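Local coordinates for protein tryptophan halogenase superfamily (Brevundimonas sp. BAL3, PDB 6FRL) that probably halogenates aromatic substrates with the help of reduced flavin, preferring bromination over chlorination, as a member of the tryptophan halogenase superfamily, at residues 82-87 / 145-150; 88-93 / 398-403; 118-123 / 130-135; 268-271 / 276-279; 425-430 / 448-453. One frame throughout, in Å; residues are numbered along the deposited sequence.

Buried aromatic side chains run through all five contacts. Contacts 2 and 4 lie closest, with centres about 9 Å apart, and share a sheet: R89 N and T268 O of the neighbouring strands are 2.8 Å apart, a probable hydrogen bond. Contact 1 adjoins contact 2 in sequence and touches contact 4 through K85 CD and T268 OG1 at 3.6 Å. Contact 5, centred about 13 Å from contact 2, packs against it through L399, while contact 3 meets contact 5 where L132 touches L451. K85 and H400 hydrogen-bond to the neighbouring residues S352 and E351 respectively, in a region that probably corresponds to the lysine-glutamate site of flavin-dependent halogenases.

Contact 1: residues 82-87 / 145-150; sequences ATCKLG and GKFTLP
C84 and F147 face each other with their CA atoms 7.7 Å apart, too far for backbone pairing, so segments 82-87 and 145-150 meet through the side chains of C84, L86 and F147, with one touch on the K146 carbonyl. The second segment leaves helix 137-143 by a Schellman turn in which G145, at positive phi, is the C-prime residue; K146 N returns to L141 O. C84 SG stands over the middle of the F147 ring, 3.5 Å from its centroid and 3° off the normal. C84 CB covers the rim, 3.6 Å from F147 CD1. F147 CG lies opposite its backbone N (chi1 -176°), which carries the ring to the sulfur. L86 divides its branches: CD1 rests 3.5 Å from K146 O, whereas CD2 is 4.2 Å from F147 CD1. W163, edge-to-face, and F500 add further aromatic neighbours to F147. This thiol centred above a phenyl face is a Cys sulfur-aromatic contact, tying the edge strand of a three-stranded antiparallel sheet to the loop after a helix.

Contact 2: residues 88-93 / 398-403; sequences IRFLDW and ILHYKL
H400 meets F90 and W93 from the last turn of helix 376-402. Its CD2 lies 3.7 Å from F90 CZ, and the phenyl carbon arrives at the imidazole edge, near the plane of that ring. Seen from F90 the approach is slanted: the two planes make 49°, with centroids 5.2 Å apart. The histidine CG lies opposite its carbonyl carbon (chi1 -68°), a rotation that turns the ring to F90 while ND1 hydrogen-bonds back to F396 O and NE2 to E351. Two nitrogen partners thus fix the imidazole, and F90 also touches E351. The backbone O of H400 also packs obliquely against the indole, 3.7 Å from W93 CE3. Here the end of helix 376-402 packs against strand 87-91 and the turn after it, joining that helix to the mixed sheet that also holds strand 268-273; E351 lies in a segment probably equivalent to that bearing the conserved glutamate of flavin-dependent halogenases. Y401 comes next. Although its CB points away from segment 88-93, the ring swings back until CD1 is 4.1 Å from W93 CZ3, the planes inclined at 57°, and its OH hydrogen-bonds to E348. Within the strand segment, F90 CD1 sits 3.7 Å above the W93 ring plane, toward the rim, while W93 NE1 lies in the plane of F90.

Contact 3: residues 118-123 / 130-135; sequences HYWLKQ and APLAAY
W120 reaches from helix 116-125 to A130, L132 and Y135. From CB the chain turns with CG opposite the backbone N (chi1 -178°), which aims the ring at 130-135. CG and CD2 meet L132 CD1, each at 3.9 Å, and CE3 nears the same methyl. On the pyrrole side CD1 comes 3.6 Å from Y135 CE1, the rings inclined at 73°. NE1 then donates to A130 O at 2.9 Å with an N-H...O angle of 151°; the acceptor lies almost in the indole plane, and the bond runs nearly along the C=O axis. Farther out, CZ2 lies 3.4 Å from L132 N, while L132 CB stands over the benzo face, 3.9 Å from that ring's centroid, as a CH-pi contact, and meets W120 CH2 at the far end (4.1 Å). D455 of helix 447-456 touches both W120 and L132, and Y135 OH bonds R484. A buried indole N-H is thus satisfied by a backbone carbonyl, and this bond together with the CH-pi contact sets the rotation of the ring.

Contact 4: residues 268-271 / 276-279; sequences TRVT and GWQW
T271 and Q278 pair by two backbone hydrogen bonds, one in each direction. T271 N donates to Q278 O at 2.9 Å, in the carbonyl plane. The return bond, Q278 N to T271 O, is 2.8 Å long and close to straight at 169°, though its donor is tilted 26° from the carbonyl plane. One residue along, V270 faces W279 as an antiparallel non-hydrogen-bonded pair. Weaker CA-H...O contacts fill in: V270 CA is 3.3 Å from Q278 O, and W279 CA is 3.4 Å from R269 O. A water adds a bridge, donating to Q278 O at 2.9 Å while holding T271 OG1 at 2.7 Å. Apolar contact is made by V270 CG1, which meets W277 CE3 at 3.6 Å on a slanting approach to the indole. That ring owes its place to a rotation that sets CG between its backbone N and carbonyl carbon (chi1 57°), with NE1 bonded to E348. V270 and W279 project from one face of the sheet, T271 and Q278 from the other, where the extended Q278 side chain ends on R273 and H310. Together strands 268-273 and 276-282 form a beta hairpin in the mixed sheet, and strand 276-282 carries the sequence GWQWGIP, which matches the GWxWxIP signature of flavin-dependent halogenases.

Contact 5: residues 425-430 / 448-453; sequences ERKIAL and ASWLAI
W450 presents one face of its indole to K427, whose CE lies 3.4 Å above the ring plane. The methylene sits over the six-membered ring, 3.5 Å from its centroid and 13° off the normal, a CH-pi contact; CD continues the cover, 3.6 Å from W450 CH2. On the far side of the plane L399 CD2 approaches W450 CE3 at 3.7 Å. F396 joins W450 edge-to-face, and the indole NE1 hydrogen-bonds to F445 O. The lysine reaches the ring from helix 422-434, crossing the indole at about a right angle; bends at chi3 and chi4 bring CE over the ring and turn the ammonium to one side. NZ therefore stands 4.7 Å from the six-membered centroid and 26° off the normal, an off-centre cation-pi contact, while salt-bridged to E443 and hydrogen-bonded to V438 O. Within 425-430 and 448-453 the contact is one lysine laid over one tryptophan; L424 and W431 add contacts to W450 and L451 respectively. Two parts of the K427 side chain divide the work: the CD and CE methylenes cover the aromatic face, and the charge of this buried lysine is probably met mainly by E443 and V438 O, with the pi cloud a secondary partner.

Contact 1: residues 82-87 / 145-150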
# COMPACT_ATOMS: atom_id res chain seq x y z
N ALA B 82 -7.62 32.71 -0.06
CA ALA B 82 -8.04 31.37 0.36
C ALA B 82 -8.75 31.36 1.68
O ALA B 82 -8.56 32.27 2.50
CB ALA B 82 -6.83 30.46 0.47
N THR B 83 -9.52 30.30 1.88
CA THR B 83 -10.09 29.95 3.19
C THR B 83 -9.81 28.46 3.48
O THR B 83 -9.40 27.71 2.60
CB THR B 83 -11.62 30.15 3.21
OG1 THR B 83 -12.23 29.21 2.32
CG2 THR B 83 -11.99 31.56 2.76
N CYS B 84 -10.07 28.07 4.72
CA CYS B 84 -9.89 26.69 5.16
C CYS B 84 -10.97 25.75 4.62
O CYS B 84 -12.13 26.15 4.47
CB CYS B 84 -9.91 26.61 6.69
SG CYS B 84 -8.73 27.71 7.48
N LYS B 85 -10.57 24.51 4.30
CA LYS B 85 -11.49 23.46 3.89
C LYS B 85 -11.31 22.22 4.76
O LYS B 85 -10.27 21.52 4.67
CB LYS B 85 -11.30 23.05 2.43
CG LYS B 85 -12.26 21.92 2.03
CD LYS B 85 -12.15 21.51 0.58
CE LYS B 85 -12.90 20.22 0.29
NZ LYS B 85 -12.41 19.55 -0.96
N LEU B 86 -12.31 21.96 5.61
CA LEU B 86 -12.29 20.75 6.44
C LEU B 86 -12.90 19.47 5.82
O LEU B 86 -12.74 18.39 6.39
CB LEU B 86 -12.97 21.05 7.76
CG LEU B 86 -12.11 21.92 8.67
CD1 LEU B 86 -12.95 22.35 9.86
CD2 LEU B 86 -10.85 21.20 9.13
N GLY B 87 -13.58 19.61 4.68
CA GLY B 87 -14.25 18.50 3.98
C GLY B 87 -15.31 19.00 3.00
O GLY B 87 -15.39 20.20 2.71
N GLY B 145 -19.01 25.41 12.08
CA GLY B 145 -18.34 26.62 11.58
C GLY B 145 -17.02 26.95 12.28
O GLY B 145 -16.63 28.11 12.31
N LYS B 146 -16.34 25.95 12.84
CA LYS B 146 -15.07 26.14 13.57
C LYS B 146 -13.84 25.77 12.74
O LYS B 146 -13.95 25.13 11.67
CB LYS B 146 -15.05 25.32 14.88
CG LYS B 146 -16.19 25.58 15.87
CD LYS B 146 -16.57 27.07 16.01
CE LYS B 146 -17.66 27.36 17.07
NZ LYS B 146 -17.31 26.78 18.40
N PHE B 147 -12.68 26.24 13.21
CA PHE B 147 -11.37 25.87 12.69
C PHE B 147 -10.22 26.03 13.70
O PHE B 147 -10.11 27.05 14.39
CB PHE B 147 -10.98 26.65 11.40
CG PHE B 147 -9.67 26.18 10.81
CD1 PHE B 147 -9.61 25.08 9.98
CD2 PHE B 147 -8.46 26.79 11.18
CE1 PHE B 147 -8.38 24.64 9.46
CE2 PHE B 147 -7.24 26.35 10.68
CZ PHE B 147 -7.19 25.27 9.82
N THR B 148 -9.33 25.04 13.73
CA THR B 148 -8.04 25.12 14.43
C THR B 148 -7.01 24.22 13.74
O THR B 148 -7.36 23.19 13.14
CB THR B 148 -8.16 24.75 15.94
OG1 THR B 148 -6.97 25.11 16.62
CG2 THR B 148 -8.40 23.24 16.17
N LEU B 149 -5.75 24.62 13.82
CA LEU B 149 -4.67 23.75 13.34
C LEU B 149 -4.70 22.43 14.13
O LEU B 149 -4.83 22.46 15.34
CB LEU B 149 -3.30 24.44 13.49
CG LEU B 149 -3.04 25.72 12.68
CD1 LEU B 149 -1.56 26.13 12.83
CD2 LEU B 149 -3.42 25.58 11.20
N PRO B 150 -4.61 21.27 13.44
CA PRO B 150 -4.48 20.01 14.19
C PRO B 150 -3.19 19.94 15.02
O PRO B 150 -2.20 20.56 14.66
CB PRO B 150 -4.41 18.94 13.09
CG PRO B 150 -3.97 19.68 11.91
CD PRO B 150 -4.59 21.03 11.99

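Contact 2: residues 88-93 / 398-403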
# COMPACT_ATOMS: atom_id res chain seq x y z
N ILE B 88 -16.14 18.10 2.49
CA ILE B 88 -17.22 18.50 1.56
C ILE B 88 -18.55 18.14 2.15
O ILE B 88 -18.70 17.06 2.74
CB ILE B 88 -17.10 17.79 0.21
CG1 ILE B 88 -15.74 18.06 -0.43
CG2 ILE B 88 -18.25 18.18 -0.74
CD1 ILE B 88 -15.50 17.25 -1.71
N ARG B 89 -19.52 19.04 2.00
CA ARG B 89 -20.85 18.83 2.56
C ARG B 89 -21.86 18.46 1.48
O ARG B 89 -22.13 19.25 0.60
CB ARG B 89 -21.27 20.07 3.32
CG ARG B 89 -22.51 19.85 4.16
CD ARG B 89 -22.71 21.00 5.11
NE ARG B 89 -23.82 20.74 6.03
CZ ARG B 89 -24.04 21.41 7.16
NH1 ARG B 89 -23.25 22.40 7.54
NH2 ARG B 89 -25.08 21.07 7.92
N PHE B 90 -22.40 17.24 1.56
CA PHE B 90 -23.35 16.71 0.55
C PHE B 90 -24.79 16.91 1.03
O PHE B 90 -25.20 16.36 2.08
CB PHE B 90 -23.07 15.23 0.26
CG PHE B 90 -21.79 15.01 -0.49
CD1 PHE B 90 -21.75 15.14 -1.85
CD2 PHE B 90 -20.60 14.77 0.19
CE1 PHE B 90 -20.55 15.02 -2.54
CE2 PHE B 90 -19.40 14.62 -0.51
CZ PHE B 90 -19.38 14.74 -1.87
N LEU B 91 -25.54 17.72 0.27
CA LEU B 91 -26.91 18.12 0.60
C LEU B 91 -27.87 17.57 -0.43
O LEU B 91 -27.59 17.65 -1.64
CB LEU B 91 -27.04 19.65 0.67
CG LEU B 91 -26.16 20.30 1.74
CD1 LEU B 91 -26.14 21.81 1.66
CD2 LEU B 91 -26.59 19.83 3.12
N ASP B 92 -28.94 16.95 0.08
CA ASP B 92 -30.08 16.46 -0.71
C ASP B 92 -29.78 15.29 -1.67
O ASP B 92 -30.53 15.11 -2.62
CB ASP B 92 -30.79 17.61 -1.49
CG ASP B 92 -31.20 18.79 -0.59
OD1 ASP B 92 -31.45 18.64 0.64
OD2 ASP B 92 -31.29 19.89 -1.12
N TRP B 93 -28.73 14.49 -1.43
CA TRP B 93 -28.44 13.31 -2.30
C TRP B 93 -29.32 12.10 -1.95
O TRP B 93 -29.47 11.17 -2.76
CB TRP B 93 -26.94 12.92 -2.30
CG TRP B 93 -26.07 13.90 -3.03
CD1 TRP B 93 -25.82 15.21 -2.66
CD2 TRP B 93 -25.39 13.71 -4.28
NE1 TRP B 93 -25.01 15.82 -3.60
CE2 TRP B 93 -24.74 14.92 -4.60
CE3 TRP B 93 -25.26 12.63 -5.16
CZ2 TRP B 93 -23.98 15.07 -5.75
CZ3 TRP B 93 -24.49 12.78 -6.30
CH2 TRP B 93 -23.86 13.99 -6.59
N ILE B 398 -18.29 7.61 -9.23
CA ILE B 398 -19.44 6.79 -9.59
C ILE B 398 -20.32 6.40 -8.38
O ILE B 398 -21.56 6.56 -8.42
CB ILE B 398 -18.97 5.51 -10.34
CG1 ILE B 398 -18.50 5.89 -11.74
CG2 ILE B 398 -20.11 4.49 -10.43
CD1 ILE B 398 -17.74 4.80 -12.45
N LEU B 399 -19.67 5.92 -7.31
CA LEU B 399 -20.37 5.48 -6.10
C LEU B 399 -21.39 6.49 -5.59
O LEU B 399 -22.46 6.07 -5.13
CB LEU B 399 -19.37 5.15 -4.96
CG LEU B 399 -19.98 4.51 -3.70
CD1 LEU B 399 -20.57 3.15 -4.01
CD2 LEU B 399 -18.98 4.39 -2.58
N HIS B 400 -21.05 7.78 -5.66
CA HIS B 400 -21.91 8.85 -5.15
C HIS B 400 -23.29 8.83 -5.89
O HIS B 400 -24.38 9.00 -5.28
CB HIS B 400 -21.25 10.22 -5.32
CG HIS B 400 -20.04 10.48 -4.46
ND1 HIS B 400 -18.83 9.84 -4.65
CD2 HIS B 400 -19.82 11.40 -3.47
CE1 HIS B 400 -17.93 10.32 -3.81
NE2 HIS B 400 -18.51 11.27 -3.08
N TYR B 401 -23.24 8.63 -7.19
CA TYR B 401 -24.46 8.56 -8.00
C TYR B 401 -25.19 7.22 -7.78
O TYR B 401 -26.40 7.19 -7.61
CB TYR B 401 -24.13 8.69 -9.50
CG TYR B 401 -23.64 10.05 -9.95
CD1 TYR B 401 -24.54 11.12 -10.08
CD2 TYR B 401 -22.30 10.28 -10.28
CE1 TYR B 401 -24.10 12.38 -10.50
CE2 TYR B 401 -21.86 11.53 -10.71
CZ TYR B 401 -22.77 12.57 -10.82
OH TYR B 401 -22.38 13.81 -11.27
N LYS B 402 -24.42 6.13 -7.80
CA LYS B 402 -24.94 4.78 -7.64
C LYS B 402 -25.80 4.56 -6.39
O LYS B 402 -26.74 3.77 -6.45
CB LYS B 402 -23.79 3.78 -7.66
CG LYS B 402 -24.21 2.31 -7.57
CD LYS B 402 -25.21 1.93 -8.65
CE LYS B 402 -25.29 0.44 -8.91
NZ LYS B 402 -26.42 0.12 -9.84
N LEU B 403 -25.46 5.23 -5.28
CA LEU B 403 -26.13 5.04 -3.99
C LEU B 403 -27.17 6.12 -3.61
O LEU B 403 -27.73 6.12 -2.48
CB LEU B 403 -25.08 4.98 -2.88
CG LEU B 403 -23.97 3.94 -3.01
CD1 LEU B 403 -23.06 4.01 -1.80
CD2 LEU B 403 -24.56 2.54 -3.14

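Contact 3: residues 118-123 / 130-135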
# COMPACT_ATOMS: atom_id res chain seq x y z
N HIS B 118 -17.33 -1.06 13.15
CA HIS B 118 -17.96 -2.33 13.62
C HIS B 118 -18.60 -2.18 15.00
O HIS B 118 -19.74 -2.55 15.19
CB HIS B 118 -16.95 -3.49 13.64
CG HIS B 118 -16.41 -3.83 12.28
ND1 HIS B 118 -17.22 -4.23 11.24
CD2 HIS B 118 -15.15 -3.80 11.79
CE1 HIS B 118 -16.48 -4.46 10.17
NE2 HIS B 118 -15.23 -4.19 10.47
N TYR B 119 -17.87 -1.59 15.94
CA TYR B 119 -18.43 -1.30 17.25
C TYR B 119 -19.64 -0.33 17.13
O TYR B 119 -20.69 -0.55 17.74
CB TYR B 119 -17.36 -0.72 18.17
CG TYR B 119 -16.20 -1.65 18.46
CD1 TYR B 119 -16.26 -2.59 19.49
CD2 TYR B 119 -15.03 -1.59 17.70
CE1 TYR B 119 -15.18 -3.45 19.74
CE2 TYR B 119 -13.93 -2.43 17.95
CZ TYR B 119 -14.01 -3.36 18.97
OH TYR B 119 -12.92 -4.18 19.18
N TRP B 120 -19.50 0.72 16.30
CA TRP B 120 -20.59 1.65 16.02
C TRP B 120 -21.82 0.93 15.46
O TRP B 120 -22.95 1.23 15.83
CB TRP B 120 -20.16 2.75 15.06
CG TRP B 120 -21.24 3.75 14.78
CD1 TRP B 120 -21.64 4.78 15.58
CD2 TRP B 120 -22.08 3.79 13.63
NE1 TRP B 120 -22.67 5.48 14.99
CE2 TRP B 120 -22.96 4.89 13.79
CE3 TRP B 120 -22.16 3.01 12.48
CZ2 TRP B 120 -23.93 5.22 12.82
CZ3 TRP B 120 -23.13 3.34 11.51
CH2 TRP B 120 -24.00 4.44 11.70
N LEU B 121 -21.60 -0.01 14.55
CA LEU B 121 -22.73 -0.79 14.01
C LEU B 121 -23.43 -1.67 15.04
O LEU B 121 -24.66 -1.71 15.06
CB LEU B 121 -22.31 -1.62 12.80
CG LEU B 121 -22.09 -0.77 11.55
CD1 LEU B 121 -21.17 -1.45 10.54
CD2 LEU B 121 -23.44 -0.41 10.94
N LYS B 122 -22.67 -2.36 15.89
CA LYS B 122 -23.25 -3.13 17.00
C LYS B 122 -24.20 -2.27 17.83
O LYS B 122 -25.35 -2.65 18.07
CB LYS B 122 -22.17 -3.72 17.92
CG LYS B 122 -22.76 -4.31 19.20
CD LYS B 122 -21.69 -5.07 20.00
CE LYS B 122 -22.27 -5.77 21.21
NZ LYS B 122 -23.38 -6.66 20.76
N GLN B 123 -23.71 -1.12 18.25
CA GLN B 123 -24.51 -0.20 19.08
C GLN B 123 -25.71 0.33 18.31
O GLN B 123 -26.80 0.47 18.85
CB GLN B 123 -23.65 0.94 19.64
CG GLN B 123 -24.24 1.66 20.86
CD GLN B 123 -24.39 0.77 22.10
OE1 GLN B 123 -23.63 -0.18 22.33
NE2 GLN B 123 -25.39 1.08 22.90
N ALA B 130 -27.06 7.79 17.30
CA ALA B 130 -25.99 8.78 17.08
C ALA B 130 -25.28 8.60 15.72
O ALA B 130 -24.74 7.52 15.47
CB ALA B 130 -24.95 8.74 18.18
N PRO B 131 -25.27 9.65 14.88
CA PRO B 131 -24.66 9.49 13.56
C PRO B 131 -23.19 9.11 13.67
O PRO B 131 -22.51 9.46 14.64
CB PRO B 131 -24.77 10.89 12.94
CG PRO B 131 -25.66 11.70 13.84
CD PRO B 131 -25.57 11.06 15.19
N LEU B 132 -22.68 8.39 12.67
CA LEU B 132 -21.27 8.07 12.64
C LEU B 132 -20.37 9.35 12.68
O LEU B 132 -19.29 9.33 13.29
CB LEU B 132 -20.97 7.22 11.41
CG LEU B 132 -19.51 6.83 11.19
CD1 LEU B 132 -19.09 5.74 12.15
CD2 LEU B 132 -19.35 6.41 9.74
N ALA B 133 -20.84 10.44 12.06
CA ALA B 133 -20.16 11.75 12.08
C ALA B 133 -19.91 12.40 13.46
O ALA B 133 -19.01 13.23 13.61
CB ALA B 133 -20.94 12.73 11.20
N ALA B 134 -20.70 12.02 14.47
CA ALA B 134 -20.40 12.48 15.82
C ALA B 134 -19.07 11.98 16.34
O ALA B 134 -18.62 12.46 17.37
CB ALA B 134 -21.49 12.07 16.78
N TYR B 135 -18.45 11.02 15.66
CA TYR B 135 -17.15 10.50 16.09
C TYR B 135 -15.97 10.95 15.24
O TYR B 135 -14.90 10.38 15.37
CB TYR B 135 -17.18 8.98 16.15
CG TYR B 135 -18.28 8.46 17.02
CD1 TYR B 135 -19.54 8.21 16.48
CD2 TYR B 135 -18.08 8.20 18.37
CE1 TYR B 135 -20.58 7.75 17.27
CE2 TYR B 135 -19.12 7.72 19.18
CZ TYR B 135 -20.36 7.49 18.60
OH TYR B 135 -21.38 7.01 19.37

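Contact 4: residues 268-271 / 276-279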
# COMPACT_ATOMS: atom_id res chain seq x y z
N THR B 268 -16.80 22.91 1.46
CA THR B 268 -17.39 23.07 0.14
C THR B 268 -18.83 22.54 0.22
O THR B 268 -19.07 21.51 0.87
CB THR B 268 -16.56 22.29 -0.87
OG1 THR B 268 -15.22 22.77 -0.83
CG2 THR B 268 -17.10 22.43 -2.27
N ARG B 269 -19.77 23.25 -0.41
CA ARG B 269 -21.17 22.77 -0.50
C ARG B 269 -21.39 22.04 -1.80
O ARG B 269 -21.08 22.59 -2.85
CB ARG B 269 -22.17 23.90 -0.44
CG ARG B 269 -22.40 24.47 0.94
CD ARG B 269 -23.06 25.84 0.86
NE ARG B 269 -22.65 26.68 1.98
CZ ARG B 269 -23.11 26.56 3.21
NH1 ARG B 269 -24.03 25.62 3.53
NH2 ARG B 269 -22.62 27.37 4.15
N VAL B 270 -21.90 20.80 -1.74
CA VAL B 270 -22.32 20.08 -2.94
C VAL B 270 -23.78 19.67 -2.84
O VAL B 270 -24.10 18.76 -2.12
CB VAL B 270 -21.43 18.86 -3.24
CG1 VAL B 270 -21.96 18.07 -4.42
CG2 VAL B 270 -20.01 19.32 -3.55
N THR B 271 -24.64 20.37 -3.58
CA THR B 271 -26.10 20.27 -3.47
C THR B 271 -26.69 19.57 -4.71
O THR B 271 -26.58 20.07 -5.84
CB THR B 271 -26.75 21.66 -3.32
OG1 THR B 271 -26.22 22.31 -2.16
CG2 THR B 271 -28.28 21.55 -3.17
N GLY B 276 -28.32 16.58 -11.88
CA GLY B 276 -26.91 16.88 -11.61
C GLY B 276 -26.76 17.54 -10.26
O GLY B 276 -27.56 17.30 -9.36
N TRP B 277 -25.75 18.40 -10.12
CA TRP B 277 -25.42 18.96 -8.81
C TRP B 277 -24.70 20.33 -8.87
O TRP B 277 -24.02 20.66 -9.83
CB TRP B 277 -24.59 17.92 -8.01
CG TRP B 277 -23.34 17.49 -8.70
CD1 TRP B 277 -23.21 16.47 -9.59
CD2 TRP B 277 -22.04 18.07 -8.56
NE1 TRP B 277 -21.90 16.37 -10.03
CE2 TRP B 277 -21.16 17.36 -9.43
CE3 TRP B 277 -21.54 19.13 -7.81
CZ2 TRP B 277 -19.81 17.66 -9.54
CZ3 TRP B 277 -20.19 19.43 -7.93
CH2 TRP B 277 -19.34 18.70 -8.81
N GLN B 278 -24.85 21.09 -7.80
CA GLN B 278 -24.32 22.43 -7.67
C GLN B 278 -23.15 22.45 -6.68
O GLN B 278 -23.20 21.83 -5.61
CB GLN B 278 -25.43 23.38 -7.20
CG GLN B 278 -25.02 24.82 -6.87
CD GLN B 278 -26.17 25.65 -6.32
OE1 GLN B 278 -27.31 25.21 -6.29
NE2 GLN B 278 -25.88 26.87 -5.91
N TRP B 279 -22.11 23.22 -7.03
CA TRP B 279 -20.98 23.42 -6.14
C TRP B 279 -20.95 24.86 -5.58
O TRP B 279 -21.53 25.81 -6.16
CB TRP B 279 -19.69 23.03 -6.88
CG TRP B 279 -19.05 24.05 -7.80
CD1 TRP B 279 -18.34 25.19 -7.43
CD2 TRP B 279 -18.94 23.96 -9.22
NE1 TRP B 279 -17.84 25.81 -8.54
CE2 TRP B 279 -18.19 25.09 -9.66
CE3 TRP B 279 -19.41 23.05 -10.18
CZ2 TRP B 279 -17.91 25.33 -11.01
CZ3 TRP B 279 -19.13 23.28 -11.53
CH2 TRP B 279 -18.38 24.42 -11.93
O HOH W 1 -24.27 23.63 -3.58

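Contact 5: residues 425-430 / 448-453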
# COMPACT_ATOMS: atom_id res chain seq x y z
N GLU B 425 -18.21 -2.92 -8.21
CA GLU B 425 -19.15 -3.99 -7.81
C GLU B 425 -18.55 -4.79 -6.66
O GLU B 425 -19.22 -5.06 -5.67
CB GLU B 425 -19.50 -4.93 -8.97
CG GLU B 425 -20.57 -4.40 -9.92
CD GLU B 425 -20.81 -5.30 -11.16
OE1 GLU B 425 -20.10 -6.33 -11.34
OE2 GLU B 425 -21.71 -4.95 -11.97
N ARG B 426 -17.27 -5.13 -6.80
CA ARG B 426 -16.58 -5.92 -5.78
C ARG B 426 -16.45 -5.18 -4.44
O ARG B 426 -16.61 -5.82 -3.40
CB ARG B 426 -15.17 -6.30 -6.25
CG ARG B 426 -15.15 -7.43 -7.27
CD ARG B 426 -13.72 -7.62 -7.73
NE ARG B 426 -12.85 -7.88 -6.57
CZ ARG B 426 -11.51 -7.82 -6.57
NH1 ARG B 426 -10.83 -7.51 -7.69
NH2 ARG B 426 -10.86 -8.09 -5.45
N LYS B 427 -16.16 -3.88 -4.50
CA LYS B 427 -16.10 -3.04 -3.30
C LYS B 427 -17.43 -3.01 -2.58
O LYS B 427 -17.47 -3.27 -1.38
CB LYS B 427 -15.68 -1.59 -3.62
CG LYS B 427 -14.19 -1.35 -3.62
CD LYS B 427 -13.83 0.08 -4.01
CE LYS B 427 -12.68 0.63 -3.18
NZ LYS B 427 -11.39 0.19 -3.70
N ILE B 428 -18.50 -2.70 -3.32
CA ILE B 428 -19.85 -2.60 -2.75
C ILE B 428 -20.26 -3.95 -2.19
O ILE B 428 -20.85 -3.99 -1.12
CB ILE B 428 -20.88 -2.08 -3.78
CG1 ILE B 428 -20.60 -0.62 -4.11
CG2 ILE B 428 -22.30 -2.19 -3.27
CD1 ILE B 428 -21.44 -0.10 -5.27
N ALA B 429 -19.89 -5.04 -2.86
CA ALA B 429 -20.26 -6.40 -2.40
C ALA B 429 -19.54 -6.83 -1.10
O ALA B 429 -20.17 -7.41 -0.23
CB ALA B 429 -20.06 -7.45 -3.52
N LEU B 430 -18.26 -6.54 -0.97
CA LEU B 430 -17.55 -6.89 0.28
C LEU B 430 -17.98 -5.97 1.42
O LEU B 430 -18.01 -6.40 2.57
CB LEU B 430 -16.05 -6.91 0.12
CG LEU B 430 -15.28 -7.43 1.35
CD1 LEU B 430 -15.51 -8.92 1.61
CD2 LEU B 430 -13.79 -7.11 1.24
N ALA B 448 -11.41 5.44 5.13
CA ALA B 448 -12.32 6.35 5.86
C ALA B 448 -13.18 7.22 4.92
O ALA B 448 -14.31 7.62 5.26
CB ALA B 448 -11.57 7.21 6.86
N SER B 449 -12.67 7.51 3.73
CA SER B 449 -13.45 8.28 2.77
C SER B 449 -14.57 7.45 2.16
O SER B 449 -15.63 7.99 1.85
CB SER B 449 -12.54 8.87 1.69
OG SER B 449 -11.81 9.94 2.25
N TRP B 450 -14.31 6.16 1.96
CA TRP B 450 -15.33 5.22 1.45
C TRP B 450 -16.45 5.04 2.48
O TRP B 450 -17.64 5.10 2.14
CB TRP B 450 -14.66 3.86 1.06
CG TRP B 450 -13.84 4.00 -0.18
CD1 TRP B 450 -12.55 4.42 -0.26
CD2 TRP B 450 -14.27 3.79 -1.53
NE1 TRP B 450 -12.13 4.47 -1.57
CE2 TRP B 450 -13.18 4.11 -2.37
CE3 TRP B 450 -15.48 3.39 -2.12
CZ2 TRP B 450 -13.25 4.02 -3.77
CZ3 TRP B 450 -15.55 3.29 -3.51
CH2 TRP B 450 -14.44 3.60 -4.31
N LEU B 451 -16.03 4.85 3.74
CA LEU B 451 -16.92 4.84 4.91
C LEU B 451 -17.84 6.05 4.96
O LEU B 451 -19.03 5.89 5.19
CB LEU B 451 -16.12 4.74 6.19
CG LEU B 451 -16.88 4.60 7.52
CD1 LEU B 451 -17.94 3.50 7.49
CD2 LEU B 451 -15.90 4.31 8.66
N ALA B 452 -17.30 7.24 4.73
CA ALA B 452 -18.11 8.48 4.77
C ALA B 452 -19.23 8.46 3.72
O ALA B 452 -20.34 8.95 3.96
CB ALA B 452 -17.23 9.71 4.56
N ILE B 453 -18.92 7.90 2.56
CA ILE B 453 -19.92 7.82 1.50
C ILE B 453 -20.94 6.70 1.80
O ILE B 453 -22.16 6.93 1.69
CB ILE B 453 -19.24 7.67 0.12
CG1 ILE B 453 -18.24 8.85 -0.12
CG2 ILE B 453 -20.29 7.58 -0.99
CD1 ILE B 453 -18.76 10.25 0.15